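Local coordinates for uncharacterized protein conserved in bacteria (Cupriavidus necator, PDB 5DMH) that catalyses the ATP-dependent phosphorylation of 3-oxo-tetronate to 3-oxo-tetronate 4-phosphate, at residues 385-393 against 443-454; 306-316 against 338-348. All blocks are in the same frame, centred on the assembly; numbering follows the deposited sequence.

Both contacts lie in the nucleotide-binding C-terminal part of the kinase, with their centres about 13 Å apart. Contact 2 comes first along the chain and closes before contact 1 opens. Strands 387-391, 288-292, 343-345 and 313-315 run parallel and side by side in that order, so strand 288-292 separates the two contacts in the sheet. Contact 2 pairs the last two of these strands. Contact 1 lays the C-terminal helix 443-451 on strand 387-391. The same helix reaches contact 2 through Phe-444 and Leu-448, which pack on Trp-306, and through a salt bridge from Asp-445 to Arg-311. Contact 1 meets the phosphate end of ADP and contact 2 its adenine.

Contact 1 of 2, residues 385-393 against 443-454; sequences TRRFVVAGG and FFDEALRQLGGH. With ADP (adenosine-5'-diphosphate), chain C.
The carbonyl O of Leu-448 takes a hydrogen bond from Arg-387 NH2 at 3.0 Å. The bond is bent, with 143° at the hydrogen. The oxygen lies in the guanidinium plane, but the nitrogen sits well above the carbonyl plane. Arg-387 reaches this spot at the helix end because its chain bends at chi3 (-70°), after CD has passed Leu-451 CB. Gly-453 O lies over one face of the guanidinium and Leu-448 CD2 over the opposite face. NH1 is hydrogen-bonded to Gly-286 O, and NE also bonds outside the two segments, which probably holds the group's rotation. Gly-452, with positive phi, takes the chain out of the helix here. Helix 443-451 runs roughly antiparallel to strand 387-391 (150°), with axes 8.6 Å apart, and packs on one face of the sheet, an alpha/beta arrangement. Val-389 is the apolar centre. Its CG2 meets Ala-447 CB at 3.8 Å and Leu-448 CD2 at 3.9 Å, while CG1 meets Phe-443 CE2. Nearer the nucleotide, Ala-391 CB touches the edge of the Phe-444 ring, at CE1. The strand then runs into Gly-392, the N-cap of helix 393-403, and Gly-393 N donates to ADP O1B at 2.9 Å.

Contact 2 of 2, residues 306-316 against 338-348; sequences WLEQGRPALRI and HGEPVLIYATS. With ADP (adenosine-5'-diphosphate), chain C.
Arg-315 lies across the ring of Tyr-345. Its CB sits over one ring face, a CH-pi contact 4.0 Å from the centroid. CG and CD continue past CE2 of the same ring. NE donates to a water that also bonds to Ile-316 O. At the tip, NH2 donates to Ser-348 OG at 2.9 Å, with the oxygen near the guanidinium plane, and forms a salt bridge with Glu-352. The extended chain, with CG anti to the backbone N (chi1 -170°), carries the charge this far. Ser-348 OG in turn donates to Ala-346 O, which also accepts from ADP N6 at 3.3 Å. Arg-315 thus probably helps, from the second shell, to place the serine beside the adenine.

At the other end, Pro-312 O is gripped by Trp-306 NE1 at 2.8 Å and by Leu-343 N at 3.1 Å, from opposite faces of its carbonyl plane. The indole is held between Arg-311 CB on one face and Leu-343 CB on the other. Pro-312 CB lies over the His-338 ring. A Schellman motif with Gly-310 at C-prime ends helix 297-308 and turns the chain into strand 313-315. Leu-314 N to Leu-343 O, Tyr-345 N to Leu-314 O and Ile-316 N to Tyr-345 O continue the ladder, which is that of a parallel sheet with the adenine site beyond the C-terminal ends of its strands.

Contact 1 of 2, residues 385-393 against 443-454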
loop_
_atom_site.group_PDB
_atom_site.type_symbol
_atom_site.label_atom_id
_atom_site.label_comp_id
_atom_site.label_asym_id
_atom_site.label_seq_id
_atom_site.Cartn_x
_atom_site.Cartn_y
_atom_site.Cartn_z
ATOM N N THR A 385 8.694 18.354 -14.612
ATOM C CA THR A 385 7.481 18.118 -13.824
ATOM C C THR A 385 7.907 17.784 -12.396
ATOM O O THR A 385 8.868 17.038 -12.205
ATOM C CB THR A 385 6.610 17.002 -14.460
ATOM O OG1 THR A 385 6.126 17.463 -15.734
ATOM C CG2 THR A 385 5.421 16.651 -13.571
ATOM N N ARG A 386 7.226 18.377 -11.408
ATOM C CA ARG A 386 7.635 18.266 -10.010
ATOM C C ARG A 386 6.558 17.616 -9.130
ATOM O O ARG A 386 6.867 17.137 -8.041
ATOM C CB ARG A 386 7.981 19.640 -9.442
ATOM C CG ARG A 386 9.130 20.326 -10.160
ATOM C CD ARG A 386 10.466 19.756 -9.734
ATOM N NE ARG A 386 10.696 19.988 -8.306
ATOM C CZ ARG A 386 11.079 21.149 -7.787
ATOM N NH1 ARG A 386 11.299 22.194 -8.573
ATOM N NH2 ARG A 386 11.253 21.263 -6.477
ATOM N N ARG A 387 5.301 17.639 -9.577
ATOM C CA ARG A 387 4.193 17.068 -8.775
ATOM C C ARG A 387 3.545 15.916 -9.531
ATOM O O ARG A 387 3.125 16.075 -10.673
ATOM C CB ARG A 387 3.121 18.125 -8.440
ATOM C CG ARG A 387 3.623 19.332 -7.628
ATOM C CD ARG A 387 2.529 20.385 -7.436
ATOM N NE ARG A 387 2.221 21.044 -8.695
ATOM C CZ ARG A 387 1.016 21.408 -9.124
ATOM N NH1 ARG A 387 0.904 21.997 -10.311
ATOM N NH2 ARG A 387 -0.071 21.204 -8.404
ATOM N N PHE A 388 3.475 14.763 -8.873
ATOM C CA PHE A 388 2.920 13.551 -9.461
ATOM C C PHE A 388 1.873 12.945 -8.564
ATOM O O PHE A 388 2.176 12.541 -7.424
ATOM C CB PHE A 388 4.043 12.528 -9.660
ATOM C CG PHE A 388 5.155 12.994 -10.543
ATOM C CD1 PHE A 388 6.128 13.860 -10.064
ATOM C CD2 PHE A 388 5.263 12.531 -11.850
ATOM C CE1 PHE A 388 7.170 14.270 -10.883
ATOM C CE2 PHE A 388 6.299 12.943 -12.654
ATOM C CZ PHE A 388 7.240 13.809 -12.185
ATOM N N VAL A 389 0.645 12.847 -9.079
ATOM C CA VAL A 389 -0.444 12.108 -8.433
ATOM C C VAL A 389 -0.667 10.822 -9.216
ATOM O O VAL A 389 -0.927 10.861 -10.404
ATOM C CB VAL A 389 -1.756 12.929 -8.438
ATOM C CG1 VAL A 389 -2.888 12.134 -7.809
ATOM C CG2 VAL A 389 -1.550 14.258 -7.728
ATOM N N VAL A 390 -0.508 9.689 -8.540
ATOM C CA VAL A 390 -0.580 8.382 -9.152
ATOM C C VAL A 390 -1.685 7.564 -8.491
ATOM O O VAL A 390 -1.694 7.398 -7.280
ATOM C CB VAL A 390 0.751 7.622 -9.038
ATOM C CG1 VAL A 390 0.694 6.346 -9.874
ATOM C CG2 VAL A 390 1.952 8.490 -9.446
ATOM N N ALA A 391 -2.594 7.045 -9.298
ATOM C CA ALA A 391 -3.695 6.233 -8.814
ATOM C C ALA A 391 -3.410 4.779 -9.105
ATOM O O ALA A 391 -3.271 4.404 -10.276
ATOM C CB ALA A 391 -5.001 6.665 -9.477
ATOM N N GLY A 392 -3.277 3.968 -8.047
ATOM C CA GLY A 392 -3.035 2.552 -8.206
ATOM C C GLY A 392 -1.732 2.099 -7.543
ATOM O O GLY A 392 -0.693 2.754 -7.645
ATOM N N GLY A 393 -1.801 0.975 -6.848
ATOM C CA GLY A 393 -0.639 0.414 -6.154
ATOM C C GLY A 393 0.515 -0.017 -7.054
ATOM O O GLY A 393 1.663 0.490 -6.961
ATOM N N PHE A 443 -10.451 13.713 -5.414
ATOM C CA PHE A 443 -9.113 13.483 -4.924
ATOM C C PHE A 443 -7.990 14.042 -5.829
ATOM O O PHE A 443 -7.023 14.566 -5.325
ATOM C CB PHE A 443 -8.873 12.006 -4.699
ATOM C CG PHE A 443 -7.480 11.701 -4.268
ATOM C CD1 PHE A 443 -7.128 11.766 -2.939
ATOM C CD2 PHE A 443 -6.499 11.374 -5.217
ATOM C CE1 PHE A 443 -5.813 11.477 -2.554
ATOM C CE2 PHE A 443 -5.209 11.124 -4.843
ATOM C CZ PHE A 443 -4.854 11.167 -3.520
ATOM N N PHE A 444 -8.126 13.938 -7.147
ATOM C CA PHE A 444 -7.028 14.322 -8.020
ATOM C C PHE A 444 -6.690 15.806 -7.799
ATOM O O PHE A 444 -5.516 16.181 -7.669
ATOM C CB PHE A 444 -7.374 14.079 -9.494
ATOM C CG PHE A 444 -7.481 12.636 -9.899
ATOM C CD1 PHE A 444 -6.931 11.592 -9.143
ATOM C CD2 PHE A 444 -8.111 12.316 -11.081
ATOM C CE1 PHE A 444 -7.033 10.306 -9.576
ATOM C CE2 PHE A 444 -8.210 11.031 -11.504
ATOM C CZ PHE A 444 -7.664 10.009 -10.752
ATOM N N ASP A 445 -7.717 16.657 -7.765
ATOM C CA ASP A 445 -7.529 18.089 -7.510
ATOM C C ASP A 445 -7.063 18.370 -6.100
ATOM O O ASP A 445 -6.164 19.181 -5.888
ATOM C CB ASP A 445 -8.813 18.895 -7.809
ATOM C CG ASP A 445 -8.616 20.382 -7.604
ATOM O OD1 ASP A 445 -7.825 20.986 -8.350
ATOM O OD2 ASP A 445 -9.228 20.960 -6.695
ATOM N N GLU A 446 -7.690 17.712 -5.129
ATOM C CA GLU A 446 -7.265 17.841 -3.744
ATOM C C GLU A 446 -5.776 17.533 -3.579
ATOM O O GLU A 446 -5.044 18.289 -2.924
ATOM C CB GLU A 446 -8.096 16.930 -2.843
ATOM C CG GLU A 446 -9.530 17.398 -2.684
ATOM C CD GLU A 446 -10.403 16.371 -1.981
ATOM O OE1 GLU A 446 -10.426 15.194 -2.401
ATOM O OE2 GLU A 446 -11.048 16.738 -0.994
ATOM N N ALA A 447 -5.339 16.445 -4.191
ATOM C CA ALA A 447 -3.939 16.009 -4.105
ATOM C C ALA A 447 -2.983 17.000 -4.787
ATOM O O ALA A 447 -1.984 17.436 -4.187
ATOM C CB ALA A 447 -3.806 14.629 -4.711
ATOM N N LEU A 448 -3.321 17.405 -6.009
ATOM C CA LEU A 448 -2.470 18.322 -6.752
ATOM C C LEU A 448 -2.240 19.592 -5.945
ATOM O O LEU A 448 -1.119 20.101 -5.873
ATOM C CB LEU A 448 -3.101 18.678 -8.099
ATOM C CG LEU A 448 -2.871 17.640 -9.184
ATOM C CD1 LEU A 448 -3.785 17.958 -10.331
ATOM C CD2 LEU A 448 -1.392 17.652 -9.640
ATOM N N ARG A 449 -3.312 20.118 -5.358
ATOM C CA ARG A 449 -3.231 21.336 -4.552
ATOM C C ARG A 449 -2.437 21.166 -3.268
ATOM O O ARG A 449 -1.692 22.054 -2.875
ATOM C CB ARG A 449 -4.637 21.862 -4.206
ATOM C CG ARG A 449 -5.356 22.478 -5.382
ATOM C CD ARG A 449 -6.763 22.934 -5.016
ATOM N NE ARG A 449 -7.414 23.602 -6.135
ATOM C CZ ARG A 449 -7.186 24.868 -6.493
ATOM N NH1 ARG A 449 -6.316 25.619 -5.823
ATOM N NH2 ARG A 449 -7.829 25.390 -7.531
ATOM N N GLN A 450 -2.610 20.043 -2.582
ATOM C CA GLN A 450 -1.868 19.849 -1.360
ATOM C C GLN A 450 -0.365 19.656 -1.636
ATOM O O GLN A 450 0.465 20.072 -0.842
ATOM C CB GLN A 450 -2.425 18.673 -0.564
ATOM C CG GLN A 450 -1.959 18.732 0.867
ATOM C CD GLN A 450 -2.653 17.735 1.752
ATOM O OE1 GLN A 450 -3.881 17.599 1.725
ATOM N NE2 GLN A 450 -1.868 17.019 2.545
ATOM N N LEU A 451 -0.029 19.045 -2.773
ATOM C CA LEU A 451 1.370 18.819 -3.144
ATOM C C LEU A 451 2.099 20.152 -3.383
ATOM O O LEU A 451 3.298 20.291 -3.106
ATOM C CB LEU A 451 1.454 17.910 -4.377
ATOM C CG LEU A 451 1.080 16.438 -4.257
ATOM C CD1 LEU A 451 1.435 15.715 -5.552
ATOM C CD2 LEU A 451 1.766 15.765 -3.074
ATOM N N GLY A 452 1.383 21.150 -3.882
ATOM C CA GLY A 452 1.998 22.448 -4.068
ATOM C C GLY A 452 1.328 23.310 -5.112
ATOM O O GLY A 452 0.304 22.937 -5.695
ATOM N N GLY A 453 1.923 24.474 -5.346
ATOM C CA GLY A 453 1.393 25.434 -6.295
ATOM C C GLY A 453 1.738 25.156 -7.748
ATOM O O GLY A 453 2.512 24.254 -8.078
ATOM N N HIS A 454 1.180 25.988 -8.614
ATOM C CA HIS A 454 1.192 25.773 -10.055
ATOM C C HIS A 454 2.571 25.897 -10.702
ATOM O O HIS A 454 2.802 25.357 -11.795
ATOM C CB HIS A 454 0.173 26.723 -10.711
ATOM C CG HIS A 454 -1.185 26.694 -10.058
ATOM N ND1 HIS A 454 -1.422 27.213 -8.802
ATOM C CD2 HIS A 454 -2.375 26.216 -10.499
ATOM C CE1 HIS A 454 -2.701 27.054 -8.495
ATOM N NE2 HIS A 454 -3.300 26.454 -9.507
ATOM O OXT HIS A 454 3.491 26.523 -10.161
HETATM P PB ADP C . -5.244 -0.782 -7.479
HETATM O O1B ADP C . -4.551 0.142 -6.484
HETATM O O2B ADP C . -6.632 -0.274 -7.832
HETATM O O3B ADP C . -5.200 -2.250 -7.080
HETATM P PA ADP C . -3.072 -1.183 -9.401
HETATM O O1A ADP C . -2.383 -0.135 -10.183
HETATM O O2A ADP C . -2.406 -1.889 -8.270
HETATM O O3A ADP C . -4.492 -0.557 -8.907
HETATM O "O5'" ADP C . -3.545 -2.387 -10.350
HETATM C "C5'" ADP C . -4.333 -2.163 -11.511
HETATM C "C4'" ADP C . -3.834 -3.080 -12.624
HETATM O "O4'" ADP C . -4.802 -3.137 -13.659
HETATM C "C3'" ADP C . -2.547 -2.559 -13.251
HETATM O "O3'" ADP C . -1.680 -3.645 -13.633
HETATM C "C2'" ADP C . -3.057 -1.836 -14.457
HETATM O "O2'" ADP C . -2.053 -1.606 -15.424
HETATM C "C1'" ADP C . -4.177 -2.756 -14.878
HETATM N N9 ADP C . -5.106 -2.049 -15.752
HETATM C C8 ADP C . -5.555 -0.777 -15.613
HETATM N N7 ADP C . -6.372 -0.445 -16.623
HETATM C C5 ADP C . -6.441 -1.533 -17.427
HETATM C C6 ADP C . -7.115 -1.843 -18.688
HETATM N N6 ADP C . -7.903 -0.892 -19.230
HETATM N N1 ADP C . -6.954 -3.076 -19.206
HETATM C C2 ADP C . -6.179 -4.012 -18.620
HETATM N N3 ADP C . -5.501 -3.805 -17.467
HETATM C C4 ADP C . -5.598 -2.585 -16.856
#

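Contact 2 of 2, residues 306-316 against 338-348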
loop_
_atom_site.group_PDB
_atom_site.type_symbol
_atom_site.label_atom_id
_atom_site.label_comp_id
_atom_site.label_asym_id
_atom_site.label_seq_id
_atom_site.Cartn_x
_atom_site.Cartn_y
_atom_site.Cartn_z
ATOM N N TRP A 306 -12.891 14.571 -12.961
ATOM C CA TRP A 306 -11.911 15.355 -13.718
ATOM C C TRP A 306 -12.483 15.771 -15.065
ATOM O O TRP A 306 -12.409 16.943 -15.430
ATOM C CB TRP A 306 -10.630 14.520 -13.878
ATOM C CG TRP A 306 -9.476 15.214 -14.538
ATOM C CD1 TRP A 306 -9.226 15.284 -15.872
ATOM C CD2 TRP A 306 -8.384 15.905 -13.887
ATOM N NE1 TRP A 306 -8.060 15.976 -16.099
ATOM C CE2 TRP A 306 -7.514 16.352 -14.899
ATOM C CE3 TRP A 306 -8.056 16.171 -12.549
ATOM C CZ2 TRP A 306 -6.361 17.083 -14.621
ATOM C CZ3 TRP A 306 -6.916 16.903 -12.276
ATOM C CH2 TRP A 306 -6.067 17.328 -13.308
ATOM N N LEU A 307 -13.092 14.823 -15.769
ATOM C CA LEU A 307 -13.655 15.069 -17.083
ATOM C C LEU A 307 -14.873 15.969 -16.980
ATOM O O LEU A 307 -15.084 16.837 -17.838
ATOM C CB LEU A 307 -14.030 13.751 -17.770
ATOM C CG LEU A 307 -12.867 12.819 -18.121
ATOM C CD1 LEU A 307 -13.407 11.541 -18.735
ATOM C CD2 LEU A 307 -11.868 13.488 -19.054
ATOM N N GLU A 308 -15.654 15.793 -15.919
ATOM C CA GLU A 308 -16.875 16.597 -15.701
ATOM C C GLU A 308 -16.516 18.059 -15.607
ATOM O O GLU A 308 -17.250 18.929 -16.082
ATOM C CB GLU A 308 -17.563 16.204 -14.395
ATOM C CG GLU A 308 -18.478 15.024 -14.492
ATOM C CD GLU A 308 -19.258 14.793 -13.207
ATOM O OE1 GLU A 308 -19.098 15.580 -12.241
ATOM O OE2 GLU A 308 -20.031 13.813 -13.168
ATOM N N GLN A 309 -15.375 18.328 -14.982
ATOM C CA GLN A 309 -14.917 19.699 -14.765
ATOM C C GLN A 309 -14.122 20.240 -15.946
ATOM O O GLN A 309 -13.520 21.323 -15.889
ATOM C CB GLN A 309 -14.096 19.739 -13.471
ATOM C CG GLN A 309 -14.914 19.334 -12.272
ATOM C CD GLN A 309 -14.209 19.566 -10.954
ATOM O OE1 GLN A 309 -13.152 18.999 -10.691
ATOM N NE2 GLN A 309 -14.801 20.402 -10.110
ATOM N N GLY A 310 -14.124 19.488 -17.035
ATOM C CA GLY A 310 -13.536 19.950 -18.268
ATOM C C GLY A 310 -12.025 19.990 -18.305
ATOM O O GLY A 310 -11.445 20.678 -19.147
ATOM N N ARG A 311 -11.386 19.242 -17.416
ATOM C CA ARG A 311 -9.926 19.267 -17.320
ATOM C C ARG A 311 -9.293 18.346 -18.359
ATOM O O ARG A 311 -9.853 17.322 -18.695
ATOM C CB ARG A 311 -9.492 18.923 -15.899
ATOM C CG ARG A 311 -10.053 19.893 -14.867
ATOM C CD ARG A 311 -9.540 19.625 -13.461
ATOM N NE ARG A 311 -8.165 20.094 -13.268
ATOM C CZ ARG A 311 -7.589 20.273 -12.078
ATOM N NH1 ARG A 311 -8.259 20.014 -10.970
ATOM N NH2 ARG A 311 -6.340 20.713 -11.986
ATOM N N PRO A 312 -8.129 18.739 -18.902
ATOM C CA PRO A 312 -7.516 17.978 -19.995
ATOM C C PRO A 312 -7.135 16.563 -19.602
ATOM O O PRO A 312 -6.593 16.343 -18.512
ATOM C CB PRO A 312 -6.262 18.779 -20.354
ATOM C CG PRO A 312 -6.061 19.809 -19.274
ATOM C CD PRO A 312 -7.229 19.748 -18.319
ATOM N N ALA A 313 -7.418 15.615 -20.490
ATOM C CA ALA A 313 -7.167 14.202 -20.219
ATOM C C ALA A 313 -6.920 13.422 -21.508
ATOM O O ALA A 313 -7.480 13.732 -22.565
ATOM C CB ALA A 313 -8.347 13.575 -19.472
ATOM N N LEU A 314 -6.084 12.405 -21.413
ATOM C CA LEU A 314 -5.883 11.487 -22.517
ATOM C C LEU A 314 -5.983 10.062 -22.027
ATOM O O LEU A 314 -5.309 9.685 -21.078
ATOM C CB LEU A 314 -4.522 11.706 -23.160
ATOM C CG LEU A 314 -4.218 10.774 -24.331
ATOM C CD1 LEU A 314 -5.253 10.956 -25.428
ATOM C CD2 LEU A 314 -2.819 11.053 -24.861
ATOM N N ARG A 315 -6.802 9.269 -22.703
ATOM C CA ARG A 315 -6.967 7.859 -22.349
ATOM C C ARG A 315 -5.985 6.942 -23.101
ATOM O O ARG A 315 -5.706 7.137 -24.292
ATOM C CB ARG A 315 -8.400 7.444 -22.654
ATOM C CG ARG A 315 -8.775 6.105 -22.135
ATOM C CD ARG A 315 -10.230 5.828 -22.365
ATOM N NE ARG A 315 -10.628 4.595 -21.714
ATOM C CZ ARG A 315 -11.888 4.233 -21.480
ATOM N NH1 ARG A 315 -12.897 5.014 -21.863
ATOM N NH2 ARG A 315 -12.133 3.073 -20.878
ATOM N N ILE A 316 -5.442 5.982 -22.370
ATOM C CA ILE A 316 -4.532 4.960 -22.874
ATOM C C ILE A 316 -5.313 3.698 -23.241
ATOM O O ILE A 316 -6.007 3.147 -22.394
ATOM C CB ILE A 316 -3.580 4.475 -21.742
ATOM C CG1 ILE A 316 -2.743 5.625 -21.184
ATOM C CG2 ILE A 316 -2.716 3.338 -22.231
ATOM C CD1 ILE A 316 -2.210 6.521 -22.227
ATOM N N HIS A 338 0.013 21.432 -22.636
ATOM C CA HIS A 338 -0.903 22.038 -21.671
ATOM C C HIS A 338 -0.194 22.742 -20.513
ATOM O O HIS A 338 0.705 22.173 -19.875
ATOM C CB HIS A 338 -1.844 20.979 -21.135
ATOM C CG HIS A 338 -3.020 20.714 -22.020
ATOM N ND1 HIS A 338 -3.064 19.670 -22.919
ATOM C CD2 HIS A 338 -4.207 21.351 -22.137
ATOM C CE1 HIS A 338 -4.222 19.680 -23.551
ATOM N NE2 HIS A 338 -4.935 20.692 -23.095
ATOM N N GLY A 339 -0.618 23.970 -20.232
ATOM C CA GLY A 339 -0.049 24.745 -19.144
ATOM C C GLY A 339 -0.569 24.348 -17.765
ATOM O O GLY A 339 -0.063 24.795 -16.740
ATOM N N GLU A 340 -1.569 23.486 -17.731
ATOM C CA GLU A 340 -2.083 22.987 -16.463
ATOM C C GLU A 340 -1.891 21.485 -16.437
ATOM O O GLU A 340 -1.639 20.872 -17.473
ATOM C CB GLU A 340 -3.570 23.319 -16.333
ATOM C CG GLU A 340 -4.442 22.529 -17.296
ATOM C CD GLU A 340 -5.838 23.126 -17.486
ATOM O OE1 GLU A 340 -6.699 22.964 -16.571
ATOM O OE2 GLU A 340 -6.071 23.725 -18.565
ATOM N N PRO A 341 -2.075 20.862 -15.264
ATOM C CA PRO A 341 -1.913 19.413 -15.214
ATOM C C PRO A 341 -2.939 18.699 -16.061
ATOM O O PRO A 341 -4.089 19.135 -16.160
ATOM C CB PRO A 341 -2.127 19.077 -13.721
ATOM C CG PRO A 341 -1.756 20.348 -13.030
ATOM C CD PRO A 341 -2.225 21.449 -13.927
ATOM N N VAL A 342 -2.490 17.623 -16.680
ATOM C CA VAL A 342 -3.342 16.712 -17.395
ATOM C C VAL A 342 -3.441 15.385 -16.656
ATOM O O VAL A 342 -2.602 15.058 -15.814
ATOM C CB VAL A 342 -2.838 16.438 -18.831
ATOM C CG1 VAL A 342 -2.573 17.748 -19.577
ATOM C CG2 VAL A 342 -1.617 15.532 -18.844
ATOM N N LEU A 343 -4.477 14.641 -17.016
ATOM C CA LEU A 343 -4.724 13.282 -16.564
ATOM C C LEU A 343 -4.441 12.324 -17.713
ATOM O O LEU A 343 -5.004 12.489 -18.811
ATOM C CB LEU A 343 -6.195 13.149 -16.158
ATOM C CG LEU A 343 -6.673 11.717 -15.876
ATOM C CD1 LEU A 343 -5.994 11.079 -14.676
ATOM C CD2 LEU A 343 -8.171 11.704 -15.712
ATOM N N ILE A 344 -3.526 11.383 -17.489
ATOM C CA ILE A 344 -3.315 10.267 -18.400
ATOM C C ILE A 344 -3.846 9.032 -17.703
ATOM O O ILE A 344 -3.411 8.724 -16.585
ATOM C CB ILE A 344 -1.831 10.108 -18.744
ATOM C CG1 ILE A 344 -1.238 11.446 -19.184
ATOM C CG2 ILE A 344 -1.612 9.013 -19.791
ATOM C CD1 ILE A 344 -1.761 12.004 -20.518
ATOM N N TYR A 345 -4.760 8.303 -18.347
ATOM C CA TYR A 345 -5.487 7.247 -17.644
ATOM C C TYR A 345 -5.808 6.056 -18.505
ATOM O O TYR A 345 -6.121 6.195 -19.673
ATOM C CB TYR A 345 -6.795 7.782 -17.016
ATOM C CG TYR A 345 -7.926 8.128 -17.984
ATOM C CD1 TYR A 345 -7.923 9.330 -18.663
ATOM C CD2 TYR A 345 -8.971 7.247 -18.217
ATOM C CE1 TYR A 345 -8.945 9.674 -19.535
ATOM C CE2 TYR A 345 -9.992 7.565 -19.098
ATOM C CZ TYR A 345 -9.967 8.777 -19.760
ATOM O OH TYR A 345 -10.980 9.114 -20.616
ATOM N N ALA A 346 -5.708 4.878 -17.908
ATOM C CA ALA A 346 -6.158 3.649 -18.532
ATOM C C ALA A 346 -7.445 3.176 -17.871
ATOM O O ALA A 346 -8.101 2.253 -18.352
ATOM C CB ALA A 346 -5.094 2.595 -18.412
ATOM N N THR A 347 -7.763 3.797 -16.736
ATOM C CA THR A 347 -8.977 3.521 -15.959
ATOM C C THR A 347 -10.198 3.237 -16.814
ATOM O O THR A 347 -10.581 4.054 -17.653
ATOM C CB THR A 347 -9.239 4.698 -15.014
ATOM O OG1 THR A 347 -8.016 5.033 -14.343
ATOM C CG2 THR A 347 -10.326 4.371 -13.982
ATOM N N SER A 348 -10.802 2.066 -16.600
ATOM C CA SER A 348 -11.883 1.540 -17.444
ATOM C C SER A 348 -12.883 0.715 -16.610
ATOM O O SER A 348 -12.571 0.310 -15.498
ATOM C CB SER A 348 -11.327 0.601 -18.520
ATOM O OG SER A 348 -10.398 1.250 -19.378
HETATM P PB ADP C . -5.244 -0.782 -7.479
HETATM O O1B ADP C . -4.551 0.142 -6.484
HETATM O O2B ADP C . -6.632 -0.274 -7.832
HETATM O O3B ADP C . -5.200 -2.250 -7.080
HETATM P PA ADP C . -3.072 -1.183 -9.401
HETATM O O1A ADP C . -2.383 -0.135 -10.183
HETATM O O2A ADP C . -2.406 -1.889 -8.270
HETATM O O3A ADP C . -4.492 -0.557 -8.907
HETATM O "O5'" ADP C . -3.545 -2.387 -10.350
HETATM C "C5'" ADP C . -4.333 -2.163 -11.511
HETATM C "C4'" ADP C . -3.834 -3.080 -12.624
HETATM O "O4'" ADP C . -4.802 -3.137 -13.659
HETATM C "C3'" ADP C . -2.547 -2.559 -13.251
HETATM O "O3'" ADP C . -1.680 -3.645 -13.633
HETATM C "C2'" ADP C . -3.057 -1.836 -14.457
HETATM O "O2'" ADP C . -2.053 -1.606 -15.424
HETATM C "C1'" ADP C . -4.177 -2.756 -14.878
HETATM N N9 ADP C . -5.106 -2.049 -15.752
HETATM C C8 ADP C . -5.555 -0.777 -15.613
HETATM N N7 ADP C . -6.372 -0.445 -16.623
HETATM C C5 ADP C . -6.441 -1.533 -17.427
HETATM C C6 ADP C . -7.115 -1.843 -18.688
HETATM N N6 ADP C . -7.903 -0.892 -19.230
HETATM N N1 ADP C . -6.954 -3.076 -19.206
HETATM C C2 ADP C . -6.179 -4.012 -18.620
HETATM N N3 ADP C . -5.501 -3.805 -17.467
HETATM C C4 ADP C . -5.598 -2.585 -16.856
HETATM O O HOH W 1 -5.903 20.661 -15.041
HETATM O O HOH W 2 -8.509 2.541 -21.986
#